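Local coordinates for Asp/Glu-specific dipeptidyl-peptidase (Flavobacterium psychrophilum, PDB 5JXF), which removes dipeptides from the N-terminus of oligopeptides as a serine peptidase of family S46, strictly requiring aspartate or glutamate at the P1 position, at residues S47-N50 against E51-K55; K530-A533 against F534-L538. All blocks are in the same frame, centred on the assembly; numbering follows the deposited sequence.

Contact 1: residues S47-N50 against E51-K55; sequences SGMN and ETEMK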
ATOM      1  N   SER A  47     -25.250  31.012 -13.213  1.00 65.57           N
ATOM      2  CA  SER A  47     -26.569  31.363 -12.698  1.00 64.59           C
ATOM      3  C   SER A  47     -27.573  30.261 -13.043  1.00 63.96           C
ATOM      4  O   SER A  47     -27.475  29.627 -14.099  1.00 67.66           O
ATOM      5  CB  SER A  47     -27.026  32.703 -13.269  1.00 65.95           C
ATOM      6  OG  SER A  47     -26.978  32.663 -14.681  1.00 73.21           O
ATOM      7  N   GLY A  48     -28.532  30.034 -12.152  1.00 59.59           N
ATOM      8  CA  GLY A  48     -29.471  28.942 -12.318  1.00 56.88           C
ATOM      9  C   GLY A  48     -29.002  27.691 -11.584  1.00 63.14           C
ATOM     10  O   GLY A  48     -28.729  27.726 -10.383  1.00 57.46           O
ATOM     11  N   MET A  49     -28.888  26.592 -12.320  1.00 67.78           N
ATOM     12  CA  MET A  49     -28.626  25.282 -11.743  1.00 67.39           C
ATOM     13  C   MET A  49     -27.372  25.265 -10.871  1.00 66.77           C
ATOM     14  O   MET A  49     -27.422  24.889  -9.698  1.00 68.40           O
ATOM     15  CB  MET A  49     -28.502  24.240 -12.857  1.00 70.14           C
ATOM     16  CG  MET A  49     -27.948  22.904 -12.380  1.00 75.05           C
ATOM     17  SD  MET A  49     -27.326  21.888 -13.728  1.00114.86           S
ATOM     18  CE  MET A  49     -26.365  23.087 -14.658  1.00 87.23           C
ATOM     19  N   ASN A  50     -26.255  25.696 -11.445  1.00 65.33           N
ATOM     20  CA  ASN A  50     -24.972  25.711 -10.752  1.00 64.57           C
ATOM     21  C   ASN A  50     -24.968  26.477  -9.432  1.00 62.24           C
ATOM     22  O   ASN A  50     -24.549  25.952  -8.387  1.00 54.24           O
ATOM     23  CB  ASN A  50     -23.910  26.284 -11.680  1.00 61.75           C
ATOM     24  CG  ASN A  50     -23.595  25.356 -12.818  1.00 61.92           C
ATOM     25  OD1 ASN A  50     -23.535  25.768 -13.968  1.00 61.09           O
ATOM     26  ND2 ASN A  50     -23.396  24.089 -12.500  1.00 58.11           N
ATOM     27  N   GLU A  51     -25.443  27.714  -9.484  1.00 57.22           N
ATOM     28  CA  GLU A  51     -25.458  28.583  -8.306  1.00 57.76           C
ATOM     29  C   GLU A  51     -26.315  28.015  -7.169  1.00 53.96           C
ATOM     30  O   GLU A  51     -25.909  28.051  -6.009  1.00 55.88           O
ATOM     31  CB  GLU A  51     -25.954  29.984  -8.688  1.00 62.80           C
ATOM     32  CG  GLU A  51     -25.763  31.022  -7.599  1.00 62.00           C
ATOM     33  CD  GLU A  51     -25.990  32.441  -8.100  1.00 70.93           C
ATOM     34  OE1 GLU A  51     -26.345  32.605  -9.291  1.00 74.35           O
ATOM     35  OE2 GLU A  51     -25.801  33.382  -7.300  1.00 71.82           O
ATOM     36  N   THR A  52     -27.502  27.516  -7.504  1.00 58.77           N
ATOM     37  CA  THR A  52     -28.334  26.785  -6.549  1.00 64.00           C
ATOM     38  C   THR A  52     -27.531  25.665  -5.892  1.00 61.47           C
ATOM     39  O   THR A  52     -27.486  25.580  -4.664  1.00 63.30           O
ATOM     40  CB  THR A  52     -29.593  26.197  -7.212  1.00 66.59           C
ATOM     41  OG1 THR A  52     -30.417  27.263  -7.685  1.00 73.52           O
ATOM     42  CG2 THR A  52     -30.395  25.383  -6.217  1.00 70.57           C
ATOM     43  N   GLU A  53     -26.872  24.836  -6.700  1.00 55.98           N
ATOM     44  CA  GLU A  53     -26.063  23.743  -6.159  1.00 52.62           C
ATOM     45  C   GLU A  53     -24.948  24.228  -5.231  1.00 52.84           C
ATOM     46  O   GLU A  53     -24.677  23.607  -4.196  1.00 60.20           O
ATOM     47  CB  GLU A  53     -25.450  22.912  -7.286  1.00 58.77           C
ATOM     48  CG  GLU A  53     -26.434  22.037  -8.044  1.00 64.65           C
ATOM     49  CD  GLU A  53     -25.744  21.102  -9.028  1.00 75.59           C
ATOM     50  OE1 GLU A  53     -24.496  21.110  -9.088  1.00 76.08           O
ATOM     51  OE2 GLU A  53     -26.448  20.348  -9.734  1.00 82.59           O
ATOM     52  N   MET A  54     -24.307  25.338  -5.583  1.00 52.76           N
ATOM     53  CA  MET A  54     -23.196  25.827  -4.777  1.00 51.17           C
ATOM     54  C   MET A  54     -23.679  26.379  -3.422  1.00 52.29           C
ATOM     55  O   MET A  54     -23.095  26.050  -2.373  1.00 50.17           O
ATOM     56  CB  MET A  54     -22.394  26.881  -5.545  1.00 57.51           C
ATOM     57  CG  MET A  54     -21.891  26.417  -6.912  1.00 59.97           C
ATOM     58  SD  MET A  54     -21.007  27.686  -7.857  1.00 57.38           S
ATOM     59  CE  MET A  54     -21.384  27.199  -9.510  1.00 60.00           C
ATOM     60  N   LYS A  55     -24.749  27.177  -3.440  1.00 52.71           N
ATOM     61  CA  LYS A  55     -25.300  27.784  -2.225  1.00 56.09           C
ATOM     62  C   LYS A  55     -25.829  26.733  -1.254  1.00 65.23           C
ATOM     63  O   LYS A  55     -25.683  26.828  -0.027  1.00 71.55           O
ATOM     64  CB  LYS A  55     -26.414  28.775  -2.595  1.00 58.65           C
ATOM     65  CG  LYS A  55     -25.891  30.037  -3.230  1.00 64.38           C
ATOM     66  CD  LYS A  55     -26.965  31.060  -3.459  1.00 70.60           C
ATOM     67  CE  LYS A  55     -26.363  32.295  -4.109  1.00 74.52           C
ATOM     68  NZ  LYS A  55     -25.207  32.813  -3.315  1.00 69.70           N
TER

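Contact 2: residues K530-A533 against F534-L538; sequences KGYA and FVKSL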
ATOM      1  N   LYS A 530      23.467   8.995 -41.054  1.00101.85           N
ATOM      2  CA  LYS A 530      22.951   7.667 -40.728  1.00100.75           C
ATOM      3  C   LYS A 530      21.784   7.730 -39.750  1.00 95.34           C
ATOM      4  O   LYS A 530      20.905   6.873 -39.761  1.00 97.95           O
ATOM      5  CB  LYS A 530      24.060   6.772 -40.162  1.00102.21           C
ATOM      6  CG  LYS A 530      24.839   5.985 -41.224  1.00105.41           C
ATOM      7  CD  LYS A 530      24.074   5.903 -42.549  1.00103.40           C
ATOM      8  CE  LYS A 530      24.486   4.691 -43.371  1.00104.60           C
ATOM      9  NZ  LYS A 530      25.863   4.235 -43.059  1.00102.98           N
ATOM     10  N   GLY A 531      21.771   8.751 -38.909  1.00 90.71           N
ATOM     11  CA  GLY A 531      20.674   8.932 -37.981  1.00 91.94           C
ATOM     12  C   GLY A 531      19.388   9.316 -38.688  1.00 89.68           C
ATOM     13  O   GLY A 531      18.380   8.616 -38.590  1.00 87.94           O
ATOM     14  N   TYR A 532      19.416  10.432 -39.405  1.00 90.07           N
ATOM     15  CA  TYR A 532      18.227  10.897 -40.104  1.00 88.77           C
ATOM     16  C   TYR A 532      17.776   9.880 -41.152  1.00 93.52           C
ATOM     17  O   TYR A 532      16.584   9.746 -41.425  1.00 93.71           O
ATOM     18  CB  TYR A 532      18.475  12.252 -40.759  1.00 87.11           C
ATOM     19  CG  TYR A 532      17.298  12.737 -41.573  1.00 90.94           C
ATOM     20  CD1 TYR A 532      16.230  13.389 -40.965  1.00 90.90           C
ATOM     21  CD2 TYR A 532      17.243  12.527 -42.949  1.00 92.59           C
ATOM     22  CE1 TYR A 532      15.144  13.831 -41.710  1.00 87.42           C
ATOM     23  CE2 TYR A 532      16.164  12.963 -43.697  1.00 91.26           C
ATOM     24  CZ  TYR A 532      15.119  13.613 -43.072  1.00 85.66           C
ATOM     25  OH  TYR A 532      14.047  14.042 -43.814  1.00 80.69           O
ATOM     26  N   ALA A 533      18.729   9.164 -41.741  1.00 95.56           N
ATOM     27  CA  ALA A 533      18.391   8.103 -42.681  1.00 98.39           C
ATOM     28  C   ALA A 533      17.476   7.080 -42.014  1.00 95.73           C
ATOM     29  O   ALA A 533      16.463   6.677 -42.585  1.00 94.56           O
ATOM     30  CB  ALA A 533      19.651   7.431 -43.213  1.00102.05           C
ATOM     31  N   PHE A 534      17.826   6.678 -40.795  1.00 92.37           N
ATOM     32  CA  PHE A 534      17.033   5.690 -40.086  1.00 90.89           C
ATOM     33  C   PHE A 534      15.637   6.222 -39.774  1.00 87.37           C
ATOM     34  O   PHE A 534      14.643   5.543 -40.029  1.00 87.11           O
ATOM     35  CB  PHE A 534      17.735   5.244 -38.800  1.00 90.08           C
ATOM     36  CG  PHE A 534      16.921   4.295 -37.973  1.00 89.44           C
ATOM     37  CD1 PHE A 534      16.425   3.129 -38.528  1.00 92.78           C
ATOM     38  CD2 PHE A 534      16.665   4.558 -36.643  1.00 88.06           C
ATOM     39  CE1 PHE A 534      15.678   2.254 -37.773  1.00 93.27           C
ATOM     40  CE2 PHE A 534      15.918   3.684 -35.882  1.00 84.95           C
ATOM     41  CZ  PHE A 534      15.422   2.533 -36.448  1.00 90.25           C
ATOM     42  N   VAL A 535      15.559   7.434 -39.235  1.00 88.27           N
ATOM     43  CA  VAL A 535      14.262   8.039 -38.937  1.00 85.22           C
ATOM     44  C   VAL A 535      13.418   8.130 -40.210  1.00 79.73           C
ATOM     45  O   VAL A 535      12.202   7.926 -40.174  1.00 74.14           O
ATOM     46  CB  VAL A 535      14.414   9.444 -38.297  1.00 84.82           C
ATOM     47  CG1 VAL A 535      13.043  10.062 -37.998  1.00 79.99           C
ATOM     48  CG2 VAL A 535      15.252   9.360 -37.032  1.00 82.70           C
ATOM     49  N   LYS A 536      14.074   8.400 -41.338  1.00 85.54           N
ATOM     50  CA  LYS A 536      13.381   8.528 -42.616  1.00 85.47           C
ATOM     51  C   LYS A 536      12.636   7.239 -42.959  1.00 91.29           C
ATOM     52  O   LYS A 536      11.489   7.283 -43.401  1.00 95.24           O
ATOM     53  CB  LYS A 536      14.366   8.897 -43.733  1.00 86.57           C
ATOM     54  CG  LYS A 536      13.710   9.218 -45.080  1.00 85.56           C
ATOM     55  CD  LYS A 536      14.754   9.605 -46.121  1.00 90.84           C
ATOM     56  CE  LYS A 536      15.806   8.514 -46.289  1.00 96.94           C
ATOM     57  NZ  LYS A 536      17.149   9.057 -46.652  1.00 95.12           N
ATOM     58  N   SER A 537      13.273   6.093 -42.729  1.00 89.95           N
ATOM     59  CA  SER A 537      12.642   4.803 -43.009  1.00 94.41           C
ATOM     60  C   SER A 537      11.386   4.602 -42.169  1.00 95.61           C
ATOM     61  O   SER A 537      10.420   3.998 -42.627  1.00 98.73           O
ATOM     62  CB  SER A 537      13.619   3.649 -42.762  1.00 92.92           C
ATOM     63  OG  SER A 537      13.922   3.509 -41.384  1.00 91.84           O
ATOM     64  N   LEU A 538      11.402   5.115 -40.942  1.00 86.37           N
ATOM     65  CA  LEU A 538      10.262   4.969 -40.050  1.00 87.02           C
ATOM     66  C   LEU A 538       9.204   6.025 -40.354  1.00 85.71           C
ATOM     67  O   LEU A 538       8.000   5.765 -40.262  1.00 88.94           O
ATOM     68  CB  LEU A 538      10.708   5.075 -38.588  1.00 89.32           C
ATOM     69  CG  LEU A 538      11.987   4.341 -38.175  1.00 90.45           C
ATOM     70  CD1 LEU A 538      12.399   4.768 -36.779  1.00 89.97           C
ATOM     71  CD2 LEU A 538      11.815   2.832 -38.247  1.00 90.57           C
TER

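Contact 1: residues S47-N50 against E51-K55
The carbonyl oxygen of Gly48 is gripped twice by one residue, Thr52, four positions on. Thr52 N reaches Gly48 O at 3.1 Å in a nearly straight bond (N-H...O 173°), while Thr52 OG1 donates to that same Gly48 O at 3.2 Å from above the carbonyl plane. The hydroxyl gets there because OG1 stands beside its own backbone N (chi1 -64°), which turns it back toward the start of the helix. Two further backbone bonds continue the ladder, Glu53 N to Met49 O at 3.0 Å and Met54 N to Asn50 O at 2.9 Å.

Met49 and Glu53 run alongside each other, Met49 CG lying 4.0 Å from Glu53 OE2; that carboxylate is committed elsewhere, to a salt bridge with Arg576 and a hydrogen bond from Tyr589, whose hydroxyl is also hydrogen-bonded to Asn50 ND2. On the inner side Met54 has CG beside its backbone N and an extended chain beyond it, which brings CE 3.5 Å from Asn50 CB. Were Met54 cut back to an alanine, Asn50 CB would lose that methyl neighbour and a gap would probably open beside Leu46 and Met59. At the backbone angles of Gly48 a CB would jam against the carbonyl oxygen of Ser47, and this residue occupies the N-cap of helix 49-57: this is the first turn of an alpha-helix, begun from a glycine.

Contact 2: residues K530-A533 against F534-L538
Lys536 lies over the preceding turn: its CB lies 3.3 Å from Ala533 O and as close to Tyr532 O. With CG anti to the backbone N (chi1 -173°), the lysine chain runs alongside the Tyr532 ring. Its CD passes that ring obliquely, 4.4 Å from Tyr532 CE2, and the bends at chi3 and chi4 then turn the end back over the Ala533 side. Just before it in the chain, Phe534 CB rests 3.4 Å from Gly531 O, and Val535 sets its CG2 branch 3.6 Å from that same oxygen.

Beneath these contacts runs the backbone ladder. The shortest rung joins Lys536 N to Tyr532 O at 2.8 Å, and the straightest takes Val535 N to Gly531 O (N-H...O 168°). Phe534 N approaches Lys530 O from well above the carbonyl plane. Farther along, Ser537 OG gives a short 2.5 Å bond to Phe534 O, on a lone pair, and Leu538 CD1 lies 3.7 Å above one face of the Phe534 ring, offset toward its rim.

Around this first shell, Tyr532 packs on Leu425, Tyr426 and Glu429 of helix 417-435, while Val535 and Leu538 meet Val412 of helix 386-415. Before the first turn, the carboxylate of Asp529 accepts a hydrogen bond from Gly531 N and a weak one from Tyr532 N, the mark of an aspartate N-cap opening an amphipathic alpha-helix that packs against its neighbours in an all-helical region.

Contacts 1 and 2 illustrate one principle at two places: each is an opening turn of a helix, tied by i to i+4 backbone bonds, and each helix is fastened to different surroundings. Helix 49-57 is held through Tyr589 on strand 586-591, an outermost strand of the eight-stranded antiparallel sheet within this chain, whereas helix 530-545 packs among other helices. They lie on opposite sides of the chain's centre, with their own centres 57 Å apart and nearest atoms about 46 Å apart, so neither touches the other. Both are remote from the pocket that holds the arginine and aspartic acid ligands and from the probable catalytic triad of Ser662, His101 and Asp237.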